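Local coordinates for flagella basal body P-ring formation protein FlgA (PDB 3TEE) that takes part in assembling the flagellar P-ring in the periplasm, probably as a chaperone or modulator of the process, at residues R113-A118 with T133-A138; A81-G86 with A118-D123; G74-V79 with G127-L132; N166-A171 with G186-D191. One frame throughout, in Å; residues are numbered along the deposited sequence.

Interaction 1. Residues R113-A118 with T133-A138; sequences RQIQDA and TMIRQA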
loop_
_atom_site.group_PDB
_atom_site.type_symbol
_atom_site.label_atom_id
_atom_site.label_comp_id
_atom_site.label_asym_id
_atom_site.label_seq_id
_atom_site.Cartn_x
_atom_site.Cartn_y
_atom_site.Cartn_z
ATOM N N ARG A 113 8.401 -4.119 4.461
ATOM C CA ARG A 113 7.846 -3.212 5.480
ATOM C C ARG A 113 6.342 -2.999 5.293
ATOM O O ARG A 113 5.637 -2.841 6.290
ATOM C CB ARG A 113 8.607 -1.873 5.510
ATOM C CG ARG A 113 10.071 -2.028 5.931
ATOM C CD ARG A 113 10.816 -0.707 5.958
ATOM N NE ARG A 113 11.285 -0.299 4.631
ATOM C CZ ARG A 113 10.714 0.642 3.885
ATOM N NH1 ARG A 113 9.620 1.266 4.309
ATOM N NH2 ARG A 113 11.215 0.948 2.693
ATOM N N GLN A 114 5.842 -3.064 4.034
ATOM C CA GLN A 114 4.410 -2.924 3.706
ATOM C C GLN A 114 3.538 -4.038 4.326
ATOM O O GLN A 114 2.324 -3.866 4.401
ATOM C CB GLN A 114 4.170 -2.925 2.176
ATOM C CG GLN A 114 4.945 -1.903 1.329
ATOM C CD GLN A 114 4.566 -2.031 -0.138
ATOM O OE1 GLN A 114 3.395 -1.840 -0.503
ATOM N NE2 GLN A 114 5.534 -2.386 -1.022
ATOM N N ILE A 115 4.132 -5.196 4.699
ATOM C CA ILE A 115 3.392 -6.332 5.267
ATOM C C ILE A 115 3.391 -6.392 6.807
ATOM O O ILE A 115 2.918 -7.366 7.393
ATOM C CB ILE A 115 3.610 -7.707 4.539
ATOM C CG1 ILE A 115 5.071 -8.208 4.569
ATOM C CG2 ILE A 115 3.092 -7.656 3.108
ATOM C CD1 ILE A 115 5.605 -8.760 5.940
ATOM N N GLN A 116 3.921 -5.341 7.458
ATOM C CA GLN A 116 3.918 -5.222 8.917
ATOM C C GLN A 116 2.462 -5.071 9.376
ATOM O O GLN A 116 1.712 -4.293 8.789
ATOM C CB GLN A 116 4.766 -4.022 9.369
ATOM C CG GLN A 116 6.275 -4.277 9.286
ATOM C CD GLN A 116 7.088 -3.112 9.803
ATOM O OE1 GLN A 116 6.751 -2.473 10.810
ATOM N NE2 GLN A 116 8.201 -2.833 9.143
ATOM N N ASP A 117 2.039 -5.887 10.339
ATOM C CA ASP A 117 0.651 -5.930 10.835
ATOM C C ASP A 117 -0.423 -6.274 9.765
ATOM O O ASP A 117 -1.594 -5.932 9.935
ATOM C CB ASP A 117 0.280 -4.681 11.671
ATOM C CG ASP A 117 0.705 -4.798 13.115
ATOM O OD1 ASP A 117 0.023 -5.516 13.877
ATOM O OD2 ASP A 117 1.744 -4.199 13.477
ATOM N N ALA A 118 -0.020 -6.953 8.672
ATOM C CA ALA A 118 -0.950 -7.372 7.625
ATOM C C ALA A 118 -1.557 -8.714 7.997
ATOM O O ALA A 118 -0.958 -9.492 8.739
ATOM C CB ALA A 118 -0.244 -7.457 6.288
ATOM N N THR A 133 -4.330 -6.948 -2.772
ATOM C CA THR A 133 -5.718 -7.443 -2.785
ATOM C C THR A 133 -5.941 -8.688 -1.902
ATOM O O THR A 133 -7.091 -9.010 -1.616
ATOM C CB THR A 133 -6.181 -7.726 -4.224
ATOM O OG1 THR A 133 -5.200 -8.524 -4.903
ATOM C CG2 THR A 133 -6.473 -6.452 -5.008
ATOM N N MET A 134 -4.863 -9.403 -1.493
ATOM C CA MET A 134 -4.974 -10.636 -0.690
ATOM C C MET A 134 -4.940 -10.339 0.791
ATOM O O MET A 134 -5.120 -11.251 1.597
ATOM C CB MET A 134 -3.782 -11.586 -0.951
ATOM C CG MET A 134 -3.738 -12.247 -2.288
ATOM S SD MET A 134 -2.040 -12.905 -2.583
ATOM C CE MET A 134 -2.436 -13.936 -3.945
ATOM N N ILE A 135 -4.583 -9.107 1.159
ATOM C CA ILE A 135 -4.338 -8.743 2.548
ATOM C C ILE A 135 -5.084 -7.482 3.012
ATOM O O ILE A 135 -5.507 -6.661 2.198
ATOM C CB ILE A 135 -2.784 -8.596 2.795
ATOM C CG1 ILE A 135 -2.212 -7.337 2.105
ATOM C CG2 ILE A 135 -1.997 -9.891 2.396
ATOM C CD1 ILE A 135 -0.785 -6.895 2.555
ATOM N N ARG A 136 -5.120 -7.302 4.333
ATOM C CA ARG A 136 -5.718 -6.150 5.021
ATOM C C ARG A 136 -4.865 -5.837 6.241
ATOM O O ARG A 136 -4.067 -6.685 6.651
ATOM C CB ARG A 136 -7.174 -6.475 5.453
ATOM C CG ARG A 136 -7.319 -7.616 6.478
ATOM C CD ARG A 136 -8.646 -7.544 7.242
ATOM N NE ARG A 136 -8.939 -8.768 8.004
ATOM C CZ ARG A 136 -8.516 -9.008 9.241
ATOM N NH1 ARG A 136 -7.764 -8.118 9.879
ATOM N NH2 ARG A 136 -8.839 -10.137 9.849
ATOM N N GLN A 137 -5.074 -4.650 6.873
ATOM C CA GLN A 137 -4.374 -4.336 8.116
ATOM C C GLN A 137 -5.038 -5.111 9.229
ATOM O O GLN A 137 -6.221 -5.446 9.115
ATOM C CB GLN A 137 -4.372 -2.818 8.412
ATOM C CG GLN A 137 -3.158 -2.093 7.820
ATOM C CD GLN A 137 -1.831 -2.655 8.290
ATOM O OE1 GLN A 137 -1.437 -2.517 9.455
ATOM N NE2 GLN A 137 -1.117 -3.315 7.389
ATOM N N ALA A 138 -4.283 -5.439 10.288
ATOM C CA ALA A 138 -4.817 -6.170 11.433
ATOM C C ALA A 138 -5.896 -5.338 12.149
ATOM O O ALA A 138 -5.918 -4.109 12.020
ATOM C CB ALA A 138 -3.696 -6.496 12.410
#

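Interaction 2. Residues A81-G86 with A118-D123; sequences APIARG and AVSLRD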
loop_
_atom_site.group_PDB
_atom_site.type_symbol
_atom_site.label_atom_id
_atom_site.label_comp_id
_atom_site.label_asym_id
_atom_site.label_seq_id
_atom_site.Cartn_x
_atom_site.Cartn_y
_atom_site.Cartn_z
ATOM N N ALA A 81 5.109 -20.106 3.970
ATOM C CA ALA A 81 4.435 -21.218 4.664
ATOM C C ALA A 81 2.961 -21.050 4.436
ATOM O O ALA A 81 2.542 -19.914 4.231
ATOM C CB ALA A 81 4.736 -21.177 6.171
ATOM N N PRO A 82 2.118 -22.111 4.537
ATOM C CA PRO A 82 0.673 -21.905 4.375
ATOM C C PRO A 82 0.128 -20.855 5.331
ATOM O O PRO A 82 0.536 -20.799 6.502
ATOM C CB PRO A 82 0.086 -23.301 4.714
ATOM C CG PRO A 82 1.167 -24.239 4.361
ATOM C CD PRO A 82 2.426 -23.537 4.789
ATOM N N ILE A 83 -0.756 -19.980 4.819
ATOM C CA ILE A 83 -1.394 -18.960 5.627
ATOM C C ILE A 83 -2.897 -19.116 5.449
ATOM O O ILE A 83 -3.379 -19.098 4.324
ATOM C CB ILE A 83 -0.940 -17.509 5.273
ATOM C CG1 ILE A 83 0.592 -17.371 5.248
ATOM C CG2 ILE A 83 -1.577 -16.501 6.256
ATOM C CD1 ILE A 83 1.087 -15.956 4.687
ATOM N N ALA A 84 -3.633 -19.226 6.548
ATOM C CA ALA A 84 -5.092 -19.341 6.482
ATOM C C ALA A 84 -5.705 -17.964 6.381
ATOM O O ALA A 84 -5.077 -16.982 6.789
ATOM C CB ALA A 84 -5.612 -20.046 7.728
ATOM N N ARG A 85 -6.949 -17.876 5.864
ATOM C CA ARG A 85 -7.717 -16.624 5.819
ATOM C C ARG A 85 -7.805 -16.146 7.290
ATOM O O ARG A 85 -8.006 -16.971 8.178
ATOM C CB ARG A 85 -9.130 -16.880 5.248
ATOM C CG ARG A 85 -10.060 -15.668 5.328
ATOM C CD ARG A 85 -11.466 -15.990 4.864
ATOM N NE ARG A 85 -12.474 -15.321 5.691
ATOM C CZ ARG A 85 -13.099 -15.885 6.722
ATOM N NH1 ARG A 85 -12.829 -17.138 7.069
ATOM N NH2 ARG A 85 -13.997 -15.197 7.417
ATOM N N GLY A 86 -7.490 -14.879 7.535
ATOM C CA GLY A 86 -7.472 -14.335 8.890
ATOM C C GLY A 86 -6.139 -14.473 9.605
ATOM O O GLY A 86 -5.950 -13.868 10.661
ATOM N N ALA A 118 -0.020 -6.953 8.672
ATOM C CA ALA A 118 -0.950 -7.372 7.625
ATOM C C ALA A 118 -1.557 -8.714 7.997
ATOM O O ALA A 118 -0.958 -9.492 8.739
ATOM C CB ALA A 118 -0.244 -7.457 6.288
ATOM N N VAL A 119 -2.789 -8.954 7.540
ATOM C CA VAL A 119 -3.537 -10.174 7.804
ATOM C C VAL A 119 -4.061 -10.672 6.458
ATOM O O VAL A 119 -4.460 -9.863 5.615
ATOM C CB VAL A 119 -4.672 -9.893 8.840
ATOM C CG1 VAL A 119 -5.656 -11.044 8.922
ATOM C CG2 VAL A 119 -4.096 -9.592 10.232
ATOM N N SER A 120 -4.049 -11.998 6.247
ATOM C CA SER A 120 -4.498 -12.554 4.980
ATOM C C SER A 120 -6.015 -12.574 4.853
ATOM O O SER A 120 -6.719 -12.939 5.795
ATOM C CB SER A 120 -3.959 -13.971 4.797
ATOM O OG SER A 120 -4.199 -14.376 3.464
ATOM N N LEU A 121 -6.506 -12.203 3.675
ATOM C CA LEU A 121 -7.930 -12.287 3.337
ATOM C C LEU A 121 -8.225 -13.664 2.727
ATOM O O LEU A 121 -9.386 -14.014 2.544
ATOM C CB LEU A 121 -8.331 -11.186 2.336
ATOM C CG LEU A 121 -8.292 -9.739 2.861
ATOM C CD1 LEU A 121 -8.477 -8.760 1.726
ATOM C CD2 LEU A 121 -9.365 -9.504 3.938
ATOM N N ARG A 122 -7.176 -14.440 2.396
ATOM C CA ARG A 122 -7.342 -15.740 1.725
ATOM C C ARG A 122 -6.470 -16.834 2.293
ATOM O O ARG A 122 -5.487 -16.548 2.970
ATOM C CB ARG A 122 -6.958 -15.619 0.227
ATOM C CG ARG A 122 -7.544 -14.440 -0.535
ATOM C CD ARG A 122 -7.378 -14.641 -2.017
ATOM N NE ARG A 122 -7.651 -13.411 -2.753
ATOM C CZ ARG A 122 -7.275 -13.194 -4.008
ATOM N NH1 ARG A 122 -6.593 -14.121 -4.674
ATOM N NH2 ARG A 122 -7.568 -12.047 -4.605
ATOM N N ASP A 123 -6.768 -18.099 1.914
ATOM C CA ASP A 123 -5.896 -19.228 2.214
ATOM C C ASP A 123 -4.764 -19.114 1.194
ATOM O O ASP A 123 -5.004 -19.211 -0.013
ATOM C CB ASP A 123 -6.619 -20.577 2.051
ATOM C CG ASP A 123 -7.775 -20.769 3.004
ATOM O OD1 ASP A 123 -7.664 -20.332 4.179
ATOM O OD2 ASP A 123 -8.801 -21.337 2.575
#

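Interaction 3. Residues G74-V79 with G127-L132; sequences GNYVAV and GQPVQL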
loop_
_atom_site.group_PDB
_atom_site.type_symbol
_atom_site.label_atom_id
_atom_site.label_comp_id
_atom_site.label_asym_id
_atom_site.label_seq_id
_atom_site.Cartn_x
_atom_site.Cartn_y
_atom_site.Cartn_z
ATOM N N GLY A 74 14.373 -8.400 -9.311
ATOM C CA GLY A 74 14.559 -7.888 -7.967
ATOM C C GLY A 74 13.704 -8.649 -6.977
ATOM O O GLY A 74 13.079 -9.663 -7.315
ATOM N N ASN A 75 13.687 -8.153 -5.730
ATOM C CA ASN A 75 12.970 -8.800 -4.648
ATOM C C ASN A 75 11.491 -8.408 -4.577
ATOM O O ASN A 75 11.079 -7.298 -4.944
ATOM C CB ASN A 75 13.697 -8.576 -3.293
ATOM C CG ASN A 75 14.991 -9.368 -3.142
ATOM O OD1 ASN A 75 15.164 -10.455 -3.694
ATOM N ND2 ASN A 75 15.921 -8.871 -2.346
ATOM N N TYR A 76 10.682 -9.372 -4.161
ATOM C CA TYR A 76 9.254 -9.169 -3.947
ATOM C C TYR A 76 8.866 -10.086 -2.784
ATOM O O TYR A 76 9.613 -11.003 -2.439
ATOM C CB TYR A 76 8.435 -9.465 -5.218
ATOM C CG TYR A 76 8.470 -10.904 -5.670
ATOM C CD1 TYR A 76 7.494 -11.810 -5.253
ATOM C CD2 TYR A 76 9.472 -11.364 -6.525
ATOM C CE1 TYR A 76 7.500 -13.128 -5.694
ATOM C CE2 TYR A 76 9.514 -12.690 -6.933
ATOM C CZ TYR A 76 8.524 -13.568 -6.513
ATOM O OH TYR A 76 8.534 -14.858 -6.933
ATOM N N VAL A 77 7.724 -9.821 -2.189
ATOM C CA VAL A 77 7.253 -10.578 -1.039
ATOM C C VAL A 77 6.452 -11.773 -1.558
ATOM O O VAL A 77 5.520 -11.597 -2.343
ATOM C CB VAL A 77 6.459 -9.669 -0.043
ATOM C CG1 VAL A 77 5.978 -10.468 1.180
ATOM C CG2 VAL A 77 7.317 -8.471 0.407
ATOM N N ALA A 78 6.814 -12.985 -1.091
ATOM C CA ALA A 78 6.154 -14.247 -1.425
ATOM C C ALA A 78 5.787 -14.994 -0.129
ATOM O O ALA A 78 6.426 -14.820 0.909
ATOM C CB ALA A 78 7.086 -15.123 -2.278
ATOM N N VAL A 79 4.782 -15.853 -0.210
ATOM C CA VAL A 79 4.349 -16.723 0.902
ATOM C C VAL A 79 5.434 -17.816 1.107
ATOM O O VAL A 79 5.919 -18.407 0.122
ATOM C CB VAL A 79 2.973 -17.325 0.574
ATOM C CG1 VAL A 79 2.479 -18.233 1.703
ATOM C CG2 VAL A 79 1.954 -16.195 0.338
ATOM N N GLY A 127 5.077 -19.976 -2.060
ATOM C CA GLY A 127 5.508 -19.559 -3.399
ATOM C C GLY A 127 4.633 -18.459 -3.994
ATOM O O GLY A 127 5.033 -17.769 -4.926
ATOM N N GLN A 128 3.432 -18.297 -3.494
ATOM C CA GLN A 128 2.515 -17.273 -4.008
ATOM C C GLN A 128 3.063 -15.837 -3.785
ATOM O O GLN A 128 3.336 -15.484 -2.648
ATOM C CB GLN A 128 1.176 -17.411 -3.263
ATOM C CG GLN A 128 -0.032 -16.838 -3.962
ATOM C CD GLN A 128 -1.305 -17.628 -3.724
ATOM O OE1 GLN A 128 -1.435 -18.483 -2.809
ATOM N NE2 GLN A 128 -2.293 -17.326 -4.539
ATOM N N PRO A 129 3.136 -14.962 -4.812
ATOM C CA PRO A 129 3.485 -13.555 -4.541
ATOM C C PRO A 129 2.369 -12.924 -3.700
ATOM O O PRO A 129 1.169 -13.222 -3.902
ATOM C CB PRO A 129 3.528 -12.921 -5.944
ATOM C CG PRO A 129 3.701 -14.073 -6.889
ATOM C CD PRO A 129 2.893 -15.179 -6.254
ATOM N N VAL A 130 2.756 -12.113 -2.717
ATOM C CA VAL A 130 1.795 -11.459 -1.832
ATOM C C VAL A 130 1.281 -10.200 -2.535
ATOM O O VAL A 130 2.056 -9.261 -2.774
ATOM C CB VAL A 130 2.385 -11.161 -0.429
ATOM C CG1 VAL A 130 1.415 -10.328 0.420
ATOM C CG2 VAL A 130 2.763 -12.461 0.295
ATOM N N GLN A 131 -0.004 -10.198 -2.888
ATOM C CA GLN A 131 -0.639 -9.032 -3.524
ATOM C C GLN A 131 -1.430 -8.237 -2.506
ATOM O O GLN A 131 -1.956 -8.814 -1.556
ATOM C CB GLN A 131 -1.540 -9.448 -4.682
ATOM C CG GLN A 131 -0.790 -10.108 -5.838
ATOM C CD GLN A 131 -1.790 -10.749 -6.766
ATOM O OE1 GLN A 131 -2.073 -11.945 -6.670
ATOM N NE2 GLN A 131 -2.365 -9.965 -7.673
ATOM N N LEU A 132 -1.496 -6.907 -2.680
ATOM C CA LEU A 132 -2.264 -6.003 -1.794
ATOM C C LEU A 132 -3.755 -6.396 -1.690
ATOM O O LEU A 132 -4.343 -6.275 -0.618
ATOM C CB LEU A 132 -2.101 -4.533 -2.222
ATOM C CG LEU A 132 -0.718 -3.900 -2.003
ATOM C CD1 LEU A 132 -0.652 -2.529 -2.642
ATOM C CD2 LEU A 132 -0.391 -3.765 -0.516
HETATM O O HOH W 1 6.784 -16.786 -6.456
#

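Interaction 4. Residues N166-A171 with G186-D191; sequences NNAAVA and GTVDSD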
loop_
_atom_site.group_PDB
_atom_site.type_symbol
_atom_site.label_atom_id
_atom_site.label_comp_id
_atom_site.label_asym_id
_atom_site.label_seq_id
_atom_site.Cartn_x
_atom_site.Cartn_y
_atom_site.Cartn_z
ATOM N N ASN A 166 -17.851 -3.333 15.869
ATOM C CA ASN A 166 -17.271 -3.796 14.612
ATOM C C ASN A 166 -15.745 -3.914 14.718
ATOM O O ASN A 166 -15.130 -3.367 15.641
ATOM C CB ASN A 166 -17.680 -2.844 13.459
ATOM C CG ASN A 166 -17.115 -1.437 13.586
ATOM O OD1 ASN A 166 -17.439 -0.691 14.504
ATOM N ND2 ASN A 166 -16.239 -1.046 12.684
ATOM N N ASN A 167 -15.139 -4.628 13.757
ATOM C CA ASN A 167 -13.690 -4.786 13.676
ATOM C C ASN A 167 -13.147 -3.561 13.011
ATOM O O ASN A 167 -13.770 -3.038 12.082
ATOM C CB ASN A 167 -13.328 -6.027 12.849
ATOM C CG ASN A 167 -13.799 -7.310 13.470
ATOM O OD1 ASN A 167 -13.572 -7.569 14.655
ATOM N ND2 ASN A 167 -14.464 -8.145 12.677
ATOM N N ALA A 168 -12.017 -3.050 13.511
ATOM C CA ALA A 168 -11.440 -1.849 12.931
ATOM C C ALA A 168 -9.962 -1.782 13.162
ATOM O O ALA A 168 -9.486 -2.075 14.259
ATOM C CB ALA A 168 -12.120 -0.595 13.489
ATOM N N ALA A 169 -9.237 -1.375 12.121
ATOM C CA ALA A 169 -7.791 -1.158 12.157
ATOM C C ALA A 169 -7.557 0.265 12.676
ATOM O O ALA A 169 -8.518 1.039 12.789
ATOM C CB ALA A 169 -7.215 -1.293 10.745
ATOM N N VAL A 170 -6.284 0.616 12.981
ATOM C CA VAL A 170 -5.860 1.963 13.389
ATOM C C VAL A 170 -6.285 2.911 12.254
ATOM O O VAL A 170 -6.214 2.527 11.079
ATOM C CB VAL A 170 -4.330 2.026 13.677
ATOM C CG1 VAL A 170 -3.855 3.458 13.955
ATOM C CG2 VAL A 170 -3.943 1.105 14.837
ATOM N N ALA A 171 -6.827 4.100 12.613
ATOM C CA ALA A 171 -7.325 5.137 11.696
ATOM C C ALA A 171 -8.653 4.787 10.989
ATOM O O ALA A 171 -9.179 5.606 10.224
ATOM C CB ALA A 171 -6.237 5.588 10.707
ATOM N N GLY A 186 -16.185 6.750 16.446
ATOM C CA GLY A 186 -14.948 7.517 16.367
ATOM C C GLY A 186 -13.834 6.791 15.642
ATOM O O GLY A 186 -14.040 5.720 15.070
ATOM N N THR A 187 -12.639 7.368 15.686
ATOM C CA THR A 187 -11.453 6.840 14.998
ATOM C C THR A 187 -10.589 6.016 15.944
ATOM O O THR A 187 -10.278 6.474 17.039
ATOM C CB THR A 187 -10.679 8.019 14.375
ATOM O OG1 THR A 187 -11.578 8.788 13.572
ATOM C CG2 THR A 187 -9.488 7.568 13.536
ATOM N N VAL A 188 -10.204 4.803 15.521
ATOM C CA VAL A 188 -9.319 3.938 16.313
ATOM C C VAL A 188 -7.880 4.518 16.305
ATOM O O VAL A 188 -7.370 4.872 15.242
ATOM C CB VAL A 188 -9.329 2.460 15.826
ATOM C CG1 VAL A 188 -8.373 1.598 16.646
ATOM C CG2 VAL A 188 -10.735 1.878 15.882
ATOM N N ASP A 189 -7.249 4.622 17.489
ATOM C CA ASP A 189 -5.865 5.078 17.595
ATOM C C ASP A 189 -4.953 3.862 17.868
ATOM O O ASP A 189 -5.468 2.757 18.095
ATOM C CB ASP A 189 -5.692 6.233 18.617
ATOM C CG ASP A 189 -5.834 5.925 20.101
ATOM O OD1 ASP A 189 -5.822 4.730 20.472
ATOM O OD2 ASP A 189 -5.927 6.886 20.898
ATOM N N SER A 190 -3.613 4.069 17.867
ATOM C CA SER A 190 -2.616 3.005 18.086
ATOM C C SER A 190 -2.776 2.243 19.416
ATOM O O SER A 190 -2.378 1.076 19.492
ATOM C CB SER A 190 -1.202 3.552 17.936
ATOM O OG SER A 190 -0.936 4.566 18.892
ATOM N N ASP A 191 -3.393 2.880 20.437
ATOM C CA ASP A 191 -3.637 2.276 21.753
ATOM C C ASP A 191 -4.957 1.494 21.850
ATOM O O ASP A 191 -5.269 0.942 22.913
ATOM C CB ASP A 191 -3.564 3.346 22.858
ATOM C CG ASP A 191 -2.155 3.809 23.158
ATOM O OD1 ASP A 191 -1.371 3.005 23.714
ATOM O OD2 ASP A 191 -1.835 4.978 22.842
#

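Interaction 1. Residues R113-A118 with T133-A138
Ala118 and Gln137 pair at one end of a two-stranded antiparallel sheet, strand 118-120 against strand 135-137, where a type II beta turn from Ile115 to Ala118 feeds the chain into the first strand. The pair is of the non-hydrogen-bonded kind: CA of Ala118 lies 4.6 Å from CA of Gln137, and the two side chains diverge.

The backbone supplies a short bond, 2.8 Å from N of Ala138 to O of Asp117, bent at the hydrogen although the C=O...N angle of 174° sets the donor almost on the extension of the carbonyl bond. Next to it, CA of Ala118 makes a CA-H...O contact of 3.3 Å with O of Arg136, the oxygen that also receives the N-H of Val119.

Side-chain polar contacts are looser. The CB of Gln137 points away from the turn, but a bend in its chain (chi2 -57°) returns the amide, and NE2 gives a weak hydrogen bond of 3.3 Å to O of Gln116. OE1 of Gln137 is 3.5 Å from O of Asp117, which is no bond because both are acceptors. Arg136 turns elsewhere: NH1 donates in the guanidinium plane to O of Gln137, NE binds a glycerol, and Trp139 makes a cation-pi contact.

Apolar contact comes from Ile135, which crosses Ile115 at about a right angle. With its CG1 between the backbone N and the carbonyl carbon (chi1 71°), an extended arm carries CD1 of Ile135 to 3.8 Å from CB of Ala118 and 4.0 Å from CG2 of Ile115.

Interaction 2. Residues A81-G86 with A118-D123
N of Gly86 donates to O of Ser120 at 2.7 Å, the shorter of two hydrogen bonds between the segments, and the N-H...O angle of 164° shows it to be nearly straight. The second uses a side chain: OD1 of Asp123 receives N of Arg85 at 3.1 Å, on the anti side of the carboxylate and somewhat out of its plane. Asp123 thus grips a backbone N-H, while the guanidinium of Arg85 leads off; NH1 of Arg85 remains 6.7 Å from OD1 of Asp123, too far for a salt bridge. What Arg85 does bring is its aliphatic stem. Its CG, anti to the backbone N (chi1 173°), rests 3.3 Å from O of Leu121.

Ser120 faces the 81-86 loop with its CB, which touches CG2 of Ile83 at 3.8 Å. Its hydroxyl turns back into its own chain, where OG donates to O of Arg122 at 2.6 Å, in the carbonyl plane and on a lone pair, which probably helps hold the bend after the strand. A CA-H...O contact from CA of Asp123 to O of Ile83, 3.3 Å, extends the join.

The touching parts run 120° apart and form no regular beta pairing. The loop between strands 62-79 and 94-100 thus lies against the end of strand 118-120, within a region that, given FlgA's SAF-like family, probably has the beta-clip fold.

Interaction 3. Residues G74-V79 with G127-L132
Val130 turns its CB toward strand 62-79 and meets two valines there. Its side chain crosses Val77 obliquely, with CG2 of Val130 3.9 Å from CG1 of Val77, and crosses Val79 at about a right angle, the same CG2 lying 3.8 Å from CG2 of Val79. Tyr76 and Pro129 instead lie side by side and point the same way, CE1 of the ring 4.0 Å from CB of the proline. A chi1 of 65° sets the Tyr76 ring between its own backbone N and carbonyl carbon, and OH reaches a water at 2.6 Å, in the ring plane at the edge; this water donates to O of Gly127.

Three backbone hydrogen bonds hold the two segments at this spacing: N of Val130 to O of Val77 at 2.8 Å with an N-H...O angle of 179°, N of Val79 to O of Gln128 at 2.9 Å, and N of Gly127 to O of Val79. The touching parts run 112° apart, in keeping with a single bridge, Ala78 with Pro129.

Around the contact, Tyr76 and Ala78 bond through their backbones to Lys97 and Thr95 of strand 94-100, and Val109 bonds to the backbones of both Val77 and Val130.

Interaction 4. Residues N166-A171 with G186-D191
Ala171 donates its N-H to O of Val188 at 2.8 Å with an N-H...O angle of 166°, the one hydrogen bond between two segments whose touching parts run nearly perpendicular, 86° apart. The crossing brings CA of Val170 to 4.9 Å from CA of Val188.

Val188 is the chief side chain. Its CB faces the 166-171 loop and lies 3.4 Å from O of Ala169, and both methyl groups flank that oxygen. CG2, which stands beside the backbone N (chi1 179° places CG1 opposite it), in addition meets CB of Ala168 at 3.7 Å, while CG1 approaches CA of Val170. Val170 lays both methyls against the turn beyond the strand, CG1 4.0 Å from N of Ser190 and CG2 4.0 Å from O of Asp189. At the other end of the contact, CG2 of Thr187 packs against CA of Ala171 at 3.7 Å. The CB of Asp189 points away from the loop, and its carboxylate bonds within the turn: OD1 accepts N of Asn193, and N of Asp191 adds a weak bond to it.

The loop connects strands 157-164 and 173-178 and lies across the end of strand 183-188. Beneath it Val188 also touches Ala174 of strand 173-178 and Ile194 of strand 194-197, the two strands that pair with 183-188, while Ala168 bonds through its backbone to Val141.

Interactions 1, 2 and 3 cluster within 10 to 13 Å of one another, centre to centre. Interactions 1 and 2 share Ala118 and the small sheet of strands 118-120 and 135-137; interaction 2 is nested within the loop that interaction 3 closes, and Met134 and Ile135 of interaction 1 pack on residues 128-130. The segments of interaction 1 alternate along the chain with those of interactions 2 and 3. Interaction 4 comes later, at the five-stranded sheet that runs from strand 146-152 to strand 194-197, its centre 15 Å from that of interaction 1, which it touches where Ala138 and Gln137 meet Ala169. Structural flexibility of FlgA regulates P-ring assembly, and this small junction is possibly one place where the two regions could move.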